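PDB 3WAJ: transmembrane oligosaccharyl transferase from Archaeoglobus fulgidus, which belongs to the STT3/AglB family of integral-membrane oligosaccharyl transferases, with a GT-C type bundle of membrane helices followed by a C-terminal globular part. Local coordinates for residues Val25-Leu30 with Ile487-Gln492; Ile164-Trp169 with Ala428-Ala433. All blocks are in the same frame, centred on the assembly; numbering follows the deposited sequence.

Interaction 1. Residues Val25-Leu30 with Ile487-Gln492; sequences VKLRIL and ILADAQ
Leu27 and Lys26 meet Ala489 and Asp490 in a small helix-to-helix contact, apolar on one side and polar on the other, where the C-terminal turns of helices 19-30 and 474-491 lie side by side. The helix segments run in nearly the same direction, 18° apart, with their axes 10.1 Å from each other, and the Leu27 and Lys26 side chains do the reaching. Leu27 does most of the bridging. Its branch end reaches across although its CB is not aimed at the other helix: Leu27 CD2 lies 3.8 Å from Ala489 CB. Leu27 CG sits 3.7 Å from the carbonyl oxygen of Ala489. On the other branch, Leu27 CD1 approaches Asp490 OD1 at 3.9 Å. Tyr486 and Ser493 also touch Leu27, while Leu152 of the short helix 150-153 packs on Ala489. In the STT3 fold these are the first and last helices of the membrane bundle, and the contact joins them near the ends from which the chain leaves each helix. On the polar side no hydrogen bond crosses directly. Lys26 starts out with CG anti to the backbone N (chi1 -179°); a bend at chi2 then turns the chain toward Asp490 and brings Lys26 CE to 3.3 Å from Asp490 OD1, and a further bend at chi4 sets the direction of NZ. Lys26 NZ is 3.7 Å from Asp490 OD1, a long salt bridge. A stronger partner of NZ is Asn31 OD1, which accepts a hydrogen bond from it; the amide nitrogen of Asn31 makes a weak bond to Asp490 OD1, so one amide links both charged groups. At Lys26-Leu30 the helix widens into a pi-type turn, in which Val25 O accepts from Ile29 N at 2.8 Å and from Leu30 N at 3.2 Å.

Interaction 2. Residues Ile164-Trp169 with Ala428-Ala433; sequences IWEAFW and AYYFAA
With CG placed between its backbone N and carbonyl carbon (chi1 55°), Tyr429 swings its ring toward Glu166, whose own chain stays extended beyond CG and carries the carboxylate out to meet two tyrosine hydroxyls. This is a second-shell carboxylate beside the zinc site seen in this GT-C family protein: Glu166 OE1 accepts a hydrogen bond from ND1 of His163, which binds the zinc ion together with Asp47 and Asp161. Glu166 OE2 meets both tyrosine hydroxyls, although Tyr429 OH stands equally near OE1. Tyr429 OH donates to Glu166 OE2 over 2.8 Å, arriving on the syn side but 35° out of the carboxylate plane. Tyr430 OH lies a very short 2.5 Å from Glu166 OE2, its exact length doubtful, and also pairs with Tyr211 OH. Grips on both oxygens would fix the rotation of the carboxylate, which stands almost upright to the Tyr429 ring (planes 84° apart). The zinc is about 7 Å from the Glu166 side chain and a sulfate ion, probably from the crystallisation liquor, about 4 Å. Trp215 touches both Glu166 and Tyr430. Tyr429 CE1 lies 3.4 Å above one face of the Tyr430 ring, displaced toward its rim.

Overall arrangement
Interactions 1 and 2 both lie in the helical membrane part, their centres 17 Å apart and their nearest atoms about 5 Å apart without touching. Along the chain the order is 25-30, 164-169, 428-433, 487-492, so interaction 1 spans the whole of interaction 2. Helices 429-446 and 474-491 are consecutive, and each pairs with an earlier helix, 163-181 and 19-30 respectively. The short helix 150-153 borders both contacts: Phe151 touches Arg28 as well as Ile164 and Ala167, and Leu152 reaches Ala489. Both contacts thus join late helices to early ones, but of the two only interaction 2 lies beside the zinc site, through the Glu166-His163 hydrogen bond.

Interaction 1. Residues Val25-Leu30 with Ile487-Gln492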
loop_
_atom_site.group_PDB
_atom_site.type_symbol
_atom_site.label_atom_id
_atom_site.label_comp_id
_atom_site.label_asym_id
_atom_site.label_seq_id
_atom_site.Cartn_x
_atom_site.Cartn_y
_atom_site.Cartn_z
ATOM N N VAL A 25 -24.833 -0.498 -1.236
ATOM C CA VAL A 25 -24.552 -1.229 -2.464
ATOM C C VAL A 25 -24.317 -0.239 -3.589
ATOM O O VAL A 25 -23.395 -0.404 -4.389
ATOM C CB VAL A 25 -25.686 -2.193 -2.853
ATOM C CG1 VAL A 25 -25.393 -2.851 -4.206
ATOM C CG2 VAL A 25 -25.863 -3.259 -1.797
ATOM N N LYS A 26 -25.158 0.787 -3.644
ATOM C CA LYS A 26 -25.053 1.820 -4.671
ATOM C C LYS A 26 -23.674 2.457 -4.605
ATOM O O LYS A 26 -22.999 2.610 -5.620
ATOM C CB LYS A 26 -26.157 2.880 -4.493
ATOM C CG LYS A 26 -26.162 4.003 -5.540
ATOM C CD LYS A 26 -25.413 5.248 -5.048
ATOM C CE LYS A 26 -25.568 6.436 -5.993
ATOM N NZ LYS A 26 -25.077 6.196 -7.362
ATOM N N LEU A 27 -23.259 2.794 -3.389
ATOM C CA LEU A 27 -21.955 3.408 -3.143
ATOM C C LEU A 27 -20.786 2.450 -3.393
ATOM O O LEU A 27 -19.787 2.828 -3.993
ATOM C CB LEU A 27 -21.893 3.972 -1.715
ATOM C CG LEU A 27 -21.940 5.494 -1.550
ATOM C CD1 LEU A 27 -22.818 6.125 -2.601
ATOM C CD2 LEU A 27 -22.412 5.880 -0.155
ATOM N N ARG A 28 -20.896 1.201 -2.963
ATOM C CA ARG A 28 -19.718 0.325 -3.009
ATOM C C ARG A 28 -19.590 -0.612 -4.207
ATOM O O ARG A 28 -18.484 -0.999 -4.574
ATOM C CB ARG A 28 -19.572 -0.432 -1.690
ATOM C CG ARG A 28 -19.171 0.475 -0.555
ATOM C CD ARG A 28 -19.831 0.079 0.752
ATOM N NE ARG A 28 -19.785 1.184 1.707
ATOM C CZ ARG A 28 -19.089 1.148 2.829
ATOM N NH1 ARG A 28 -18.420 0.056 3.128
ATOM N NH2 ARG A 28 -19.072 2.184 3.651
ATOM N N ILE A 29 -20.716 -0.968 -4.812
ATOM C CA ILE A 29 -20.716 -1.890 -5.946
ATOM C C ILE A 29 -21.022 -1.169 -7.259
ATOM O O ILE A 29 -20.399 -1.438 -8.287
ATOM C CB ILE A 29 -21.714 -3.043 -5.713
ATOM C CG1 ILE A 29 -21.348 -3.787 -4.424
ATOM C CG2 ILE A 29 -21.776 -3.983 -6.912
ATOM C CD1 ILE A 29 -21.930 -5.175 -4.319
ATOM N N LEU A 30 -21.967 -0.235 -7.212
ATOM C CA LEU A 30 -22.483 0.427 -8.420
ATOM C C LEU A 30 -21.663 1.630 -8.882
ATOM O O LEU A 30 -21.314 1.741 -10.057
ATOM C CB LEU A 30 -23.938 0.854 -8.214
ATOM C CG LEU A 30 -25.066 -0.041 -8.721
ATOM C CD1 LEU A 30 -24.741 -1.525 -8.619
ATOM C CD2 LEU A 30 -26.344 0.287 -7.963
ATOM N N ILE A 487 -22.693 13.191 0.018
ATOM C CA ILE A 487 -22.046 13.880 -1.095
ATOM C C ILE A 487 -20.600 13.420 -1.298
ATOM O O ILE A 487 -20.247 12.917 -2.371
ATOM C CB ILE A 487 -22.110 15.414 -0.907
ATOM C CG1 ILE A 487 -23.562 15.877 -0.949
ATOM C CG2 ILE A 487 -21.303 16.134 -1.973
ATOM C CD1 ILE A 487 -24.293 15.413 -2.187
ATOM N N LEU A 488 -19.769 13.587 -0.272
ATOM C CA LEU A 488 -18.385 13.113 -0.332
ATOM C C LEU A 488 -18.320 11.607 -0.605
ATOM O O LEU A 488 -17.522 11.151 -1.422
ATOM C CB LEU A 488 -17.627 13.463 0.957
ATOM C CG LEU A 488 -16.994 14.854 1.073
ATOM C CD1 LEU A 488 -16.713 15.443 -0.299
ATOM C CD2 LEU A 488 -17.846 15.796 1.897
ATOM N N ALA A 489 -19.182 10.858 0.077
ATOM C CA ALA A 489 -19.264 9.407 -0.073
ATOM C C ALA A 489 -19.642 8.974 -1.483
ATOM O O ALA A 489 -19.232 7.913 -1.934
ATOM C CB ALA A 489 -20.246 8.848 0.905
ATOM N N ASP A 490 -20.450 9.777 -2.166
ATOM C CA ASP A 490 -20.789 9.475 -3.546
ATOM C C ASP A 490 -19.644 9.879 -4.491
ATOM O O ASP A 490 -19.298 9.145 -5.432
ATOM C CB ASP A 490 -22.102 10.151 -3.943
ATOM C CG ASP A 490 -22.551 9.762 -5.330
ATOM O OD1 ASP A 490 -23.190 8.691 -5.461
ATOM O OD2 ASP A 490 -22.245 10.511 -6.288
ATOM N N ALA A 491 -19.038 11.031 -4.212
ATOM C CA ALA A 491 -17.950 11.556 -5.041
ATOM C C ALA A 491 -16.642 10.782 -4.892
ATOM O O ALA A 491 -15.819 10.789 -5.804
ATOM C CB ALA A 491 -17.719 13.008 -4.739
ATOM N N GLN A 492 -16.431 10.146 -3.741
ATOM C CA GLN A 492 -15.210 9.375 -3.516
ATOM C C GLN A 492 -15.366 7.919 -3.931
ATOM O O GLN A 492 -14.397 7.204 -4.060
ATOM C CB GLN A 492 -14.819 9.426 -2.044
ATOM C CG GLN A 492 -14.380 10.775 -1.536
ATOM C CD GLN A 492 -14.120 10.746 -0.038
ATOM O OE1 GLN A 492 -14.217 9.693 0.597
ATOM N NE2 GLN A 492 -13.789 11.901 0.533
#

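Interaction 2. Residues Ile164-Trp169 with Ala428-Ala433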
loop_
_atom_site.group_PDB
_atom_site.type_symbol
_atom_site.label_atom_id
_atom_site.label_comp_id
_atom_site.label_asym_id
_atom_site.label_seq_id
_atom_site.Cartn_x
_atom_site.Cartn_y
_atom_site.Cartn_z
ATOM N N ILE A 164 -11.353 -3.456 5.895
ATOM C CA ILE A 164 -12.783 -3.474 6.189
ATOM C C ILE A 164 -13.058 -4.513 7.269
ATOM O O ILE A 164 -13.893 -4.295 8.140
ATOM C CB ILE A 164 -13.682 -3.696 4.931
ATOM C CG1 ILE A 164 -15.166 -3.727 5.331
ATOM C CG2 ILE A 164 -13.311 -4.972 4.193
ATOM C CD1 ILE A 164 -15.690 -2.397 5.859
ATOM N N TRP A 165 -12.311 -5.615 7.248
ATOM C CA TRP A 165 -12.566 -6.703 8.186
ATOM C C TRP A 165 -12.014 -6.454 9.577
ATOM O O TRP A 165 -12.520 -7.007 10.559
ATOM C CB TRP A 165 -12.066 -8.028 7.616
ATOM C CG TRP A 165 -12.759 -8.349 6.318
ATOM C CD1 TRP A 165 -12.229 -8.280 5.059
ATOM C CD2 TRP A 165 -14.119 -8.764 6.160
ATOM N NE1 TRP A 165 -13.174 -8.641 4.130
ATOM C CE2 TRP A 165 -14.345 -8.946 4.779
ATOM C CE3 TRP A 165 -15.166 -9.009 7.053
ATOM C CZ2 TRP A 165 -15.586 -9.357 4.266
ATOM C CZ3 TRP A 165 -16.393 -9.416 6.548
ATOM C CH2 TRP A 165 -16.593 -9.587 5.165
ATOM N N GLU A 166 -10.967 -5.642 9.662
ATOM C CA GLU A 166 -10.529 -5.145 10.953
ATOM C C GLU A 166 -11.700 -4.402 11.577
ATOM O O GLU A 166 -12.073 -4.663 12.712
ATOM C CB GLU A 166 -9.358 -4.179 10.796
ATOM C CG GLU A 166 -8.058 -4.804 10.406
ATOM C CD GLU A 166 -6.991 -3.760 10.204
ATOM O OE1 GLU A 166 -6.529 -3.596 9.052
ATOM O OE2 GLU A 166 -6.631 -3.080 11.191
ATOM N N ALA A 167 -12.285 -3.475 10.824
ATOM C CA ALA A 167 -13.406 -2.700 11.351
ATOM C C ALA A 167 -14.592 -3.600 11.701
ATOM O O ALA A 167 -15.150 -3.518 12.796
ATOM C CB ALA A 167 -13.822 -1.606 10.388
ATOM N N PHE A 168 -14.952 -4.482 10.779
ATOM C CA PHE A 168 -16.112 -5.345 10.956
ATOM C C PHE A 168 -15.960 -6.239 12.192
ATOM O O PHE A 168 -16.858 -6.305 13.021
ATOM C CB PHE A 168 -16.339 -6.184 9.690
ATOM C CG PHE A 168 -17.604 -7.011 9.712
ATOM C CD1 PHE A 168 -18.711 -6.616 8.982
ATOM C CD2 PHE A 168 -17.670 -8.197 10.438
ATOM C CE1 PHE A 168 -19.865 -7.374 8.981
ATOM C CE2 PHE A 168 -18.824 -8.957 10.453
ATOM C CZ PHE A 168 -19.926 -8.546 9.719
ATOM N N TRP A 169 -14.839 -6.935 12.329
ATOM C CA TRP A 169 -14.707 -7.831 13.471
ATOM C C TRP A 169 -14.455 -7.091 14.791
ATOM O O TRP A 169 -14.822 -7.589 15.858
ATOM C CB TRP A 169 -13.668 -8.942 13.212
ATOM C CG TRP A 169 -14.075 -9.863 12.073
ATOM C CD1 TRP A 169 -13.436 -10.023 10.869
ATOM C CD2 TRP A 169 -15.232 -10.720 12.025
ATOM N NE1 TRP A 169 -14.116 -10.931 10.088
ATOM C CE2 TRP A 169 -15.221 -11.369 10.769
ATOM C CE3 TRP A 169 -16.270 -10.999 12.919
ATOM C CZ2 TRP A 169 -16.216 -12.288 10.390
ATOM C CZ3 TRP A 169 -17.251 -11.905 12.547
ATOM C CH2 TRP A 169 -17.221 -12.538 11.291
ATOM N N ALA A 428 -7.150 5.601 10.052
ATOM C CA ALA A 428 -8.333 6.458 10.065
ATOM C C ALA A 428 -9.636 5.662 10.032
ATOM O O ALA A 428 -10.611 6.046 10.687
ATOM C CB ALA A 428 -8.282 7.448 8.921
ATOM N N TYR A 429 -9.645 4.554 9.283
ATOM C CA TYR A 429 -10.858 3.746 9.106
ATOM C C TYR A 429 -11.471 3.257 10.424
ATOM O O TYR A 429 -12.672 2.991 10.506
ATOM C CB TYR A 429 -10.619 2.576 8.145
ATOM C CG TYR A 429 -9.473 1.669 8.525
ATOM C CD1 TYR A 429 -9.640 0.651 9.452
ATOM C CD2 TYR A 429 -8.230 1.811 7.936
ATOM C CE1 TYR A 429 -8.588 -0.187 9.804
ATOM C CE2 TYR A 429 -7.189 0.986 8.273
ATOM C CZ TYR A 429 -7.370 -0.009 9.216
ATOM O OH TYR A 429 -6.323 -0.836 9.554
ATOM N N TYR A 430 -10.652 3.157 11.462
ATOM C CA TYR A 430 -11.165 2.754 12.761
ATOM C C TYR A 430 -12.092 3.798 13.398
ATOM O O TYR A 430 -12.908 3.464 14.267
ATOM C CB TYR A 430 -10.009 2.407 13.692
ATOM C CG TYR A 430 -9.457 0.995 13.548
ATOM C CD1 TYR A 430 -10.246 -0.110 13.817
ATOM C CD2 TYR A 430 -8.140 0.779 13.207
ATOM C CE1 TYR A 430 -9.748 -1.388 13.723
ATOM C CE2 TYR A 430 -7.625 -0.501 13.111
ATOM C CZ TYR A 430 -8.437 -1.578 13.374
ATOM O OH TYR A 430 -7.943 -2.858 13.288
ATOM N N PHE A 431 -11.979 5.057 12.973
ATOM C CA PHE A 431 -12.822 6.111 13.545
ATOM C C PHE A 431 -14.221 6.082 12.935
ATOM O O PHE A 431 -15.172 6.610 13.515
ATOM C CB PHE A 431 -12.182 7.502 13.375
ATOM C CG PHE A 431 -11.002 7.753 14.279
ATOM C CD1 PHE A 431 -11.045 7.388 15.619
ATOM C CD2 PHE A 431 -9.844 8.351 13.788
ATOM C CE1 PHE A 431 -9.953 7.613 16.455
ATOM C CE2 PHE A 431 -8.747 8.580 14.617
ATOM C CZ PHE A 431 -8.803 8.210 15.950
ATOM N N ALA A 432 -14.338 5.449 11.769
ATOM C CA ALA A 432 -15.601 5.402 11.041
ATOM C C ALA A 432 -16.761 4.906 11.917
ATOM O O ALA A 432 -17.753 5.608 12.102
ATOM C CB ALA A 432 -15.456 4.541 9.810
ATOM N N ALA A 433 -16.626 3.699 12.459
ATOM C CA ALA A 433 -17.640 3.157 13.355
ATOM C C ALA A 433 -17.856 4.064 14.555
ATOM O O ALA A 433 -18.978 4.174 15.040
ATOM C CB ALA A 433 -17.267 1.766 13.818
#